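Local coordinates for pyridoxamine 5'-phosphate oxidase-related, FMN-binding protein (Paracoccus denitrificans, PDB 6VNA) that probably degrades c-type heme as a noncanonical heme oxygenase built on the FMN-binding split-barrel fold of the pyridoxamine 5'-phosphate oxidases, at residues T42-Q47 with A62-A67. Residues are numbered along the deposited sequence; the frame is centred on the assembly and turned at random.
Sequences TRIALQ and AAHARA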
# COMPACT_ATOMS: atom_id res chain seq x y z
N THR A 42 -0.48 -1.37 -5.15
CA THR A 42 -1.10 -2.66 -5.54
C THR A 42 -1.18 -3.59 -4.31
O THR A 42 -0.37 -3.47 -3.40
CB THR A 42 -0.34 -3.36 -6.67
OG1 THR A 42 0.98 -3.65 -6.21
CG2 THR A 42 -0.25 -2.54 -7.94
N ARG A 43 -2.14 -4.51 -4.33
CA ARG A 43 -2.35 -5.49 -3.24
C ARG A 43 -1.53 -6.74 -3.57
O ARG A 43 -1.67 -7.22 -4.69
CB ARG A 43 -3.82 -5.86 -3.09
CG ARG A 43 -4.05 -6.85 -1.96
CD ARG A 43 -5.52 -7.09 -1.74
NE ARG A 43 -6.12 -6.06 -0.91
CZ ARG A 43 -7.43 -5.93 -0.72
NH1 ARG A 43 -8.28 -6.76 -1.30
NH2 ARG A 43 -7.88 -4.97 0.07
N ILE A 44 -0.77 -7.24 -2.60
CA ILE A 44 0.13 -8.41 -2.78
C ILE A 44 -0.02 -9.43 -1.64
O ILE A 44 -0.35 -9.05 -0.51
CB ILE A 44 1.59 -7.95 -2.87
CG1 ILE A 44 2.04 -7.23 -1.59
CG2 ILE A 44 1.81 -7.11 -4.11
CD1 ILE A 44 3.52 -7.36 -1.30
N ALA A 45 0.30 -10.68 -1.93
CA ALA A 45 0.55 -11.72 -0.91
C ALA A 45 1.88 -11.37 -0.26
O ALA A 45 2.84 -11.06 -0.99
CB ALA A 45 0.55 -13.10 -1.53
N LEU A 46 1.89 -11.26 1.05
CA LEU A 46 3.08 -10.89 1.84
C LEU A 46 3.08 -11.64 3.17
O LEU A 46 2.08 -11.54 3.91
CB LEU A 46 3.11 -9.39 2.11
CG LEU A 46 4.33 -8.97 2.92
CD1 LEU A 46 5.49 -8.60 1.99
CD2 LEU A 46 3.99 -7.83 3.86
N GLN A 47 4.18 -12.31 3.47
CA GLN A 47 4.49 -12.93 4.77
C GLN A 47 5.88 -12.44 5.19
O GLN A 47 6.39 -11.53 4.53
CB GLN A 47 4.41 -14.45 4.60
CG GLN A 47 3.06 -14.92 4.11
CD GLN A 47 3.00 -16.43 4.01
OE1 GLN A 47 3.78 -17.14 4.64
NE2 GLN A 47 2.11 -16.93 3.18
N ALA A 62 4.09 -8.61 -13.98
CA ALA A 62 3.09 -7.61 -13.54
C ALA A 62 3.76 -6.24 -13.34
O ALA A 62 4.96 -6.20 -13.04
CB ALA A 62 2.43 -8.07 -12.26
N ALA A 63 2.95 -5.18 -13.44
CA ALA A 63 3.30 -3.76 -13.27
C ALA A 63 4.23 -3.52 -12.08
O ALA A 63 5.21 -2.78 -12.25
CB ALA A 63 2.04 -2.94 -13.14
N HIS A 64 3.91 -4.05 -10.91
CA HIS A 64 4.66 -3.80 -9.65
C HIS A 64 5.99 -4.55 -9.68
O HIS A 64 6.97 -4.04 -9.12
CB HIS A 64 3.80 -4.09 -8.38
CG HIS A 64 3.12 -5.42 -8.34
ND1 HIS A 64 1.76 -5.54 -8.18
CD2 HIS A 64 3.59 -6.68 -8.42
CE1 HIS A 64 1.41 -6.81 -8.19
NE2 HIS A 64 2.52 -7.54 -8.34
N ALA A 65 6.04 -5.71 -10.33
CA ALA A 65 7.28 -6.52 -10.47
C ALA A 65 8.23 -5.80 -11.45
O ALA A 65 9.45 -5.71 -11.17
CB ALA A 65 6.93 -7.91 -10.94
N ARG A 66 7.69 -5.27 -12.54
CA ARG A 66 8.48 -4.51 -13.55
C ARG A 66 9.00 -3.24 -12.91
O ARG A 66 10.15 -2.92 -13.14
CB ARG A 66 7.63 -4.21 -14.79
CG ARG A 66 7.26 -5.46 -15.56
CD ARG A 66 6.74 -5.16 -16.93
NE ARG A 66 5.30 -5.09 -17.00
CZ ARG A 66 4.59 -3.99 -16.88
NH1 ARG A 66 5.17 -2.84 -16.61
NH2 ARG A 66 3.29 -4.06 -17.01
N ALA A 67 8.19 -2.55 -12.11
CA ALA A 67 8.63 -1.32 -11.42
C ALA A 67 9.83 -1.67 -10.55
O ALA A 67 10.81 -0.90 -10.56
CB ALA A 67 7.51 -0.72 -10.62
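The imidazole of His64 meets two residues of strand 39-48: the CG2 methyl of Ile44 lies over one face, the CG2 methyl of Thr42 is at the ring edge, in plane, 3.6 Å from His64 ND1, and Thr42 OG1 comes in obliquely, neither over a face nor in the ring plane. This is a helix-on-sheet contact in the split barrel of the FMN-binding, pyridoxamine 5'-phosphate oxidase-like family, where strand 39-48 pairs with strand 54-59 and the chain then turns into helix 63-70. Ile44 CG2 stands 4.3 Å from the centroid of the His64 ring and 17° off its normal, a CH-pi contact displaced toward CE1, to which the methyl comes within 4.1 Å. A beta-branched isoleucine suits this place: its CG2 branch meets the imidazole, and the side chain also packs on Ala56, Leu58, Leu29 and Leu76 of the barrel wall.

Threonine two residues earlier on the same side of the strand suits its place by carrying both a methyl for the ring edge and a hydroxyl for ND1. Its hydroxyl lies between the backbone N and the carbonyl carbon (chi1 62°), which brings OG1 within hydrogen-bonding distance of the ring nitrogen. The CA atoms of Thr42 and His64 lie 7.2 Å apart, a gap the two side chains close together, histidine offering a pi face to the Ile44 methyl and a ring nitrogen to the Thr42 hydroxyl. The side chain of His64 also touches Leu58 and Thr31, so neighbouring strands help to confine the ring. Nearby, Ser94 of the second subunit packs on Thr42 and Leu139 of that subunit on Ala63, which places this junction beside the dimer interface. The bond from His64 ND1 to Thr42 OG1 is of ordinary length, 2.8 Å, but weak, because the angle at the hydrogen is only 122°.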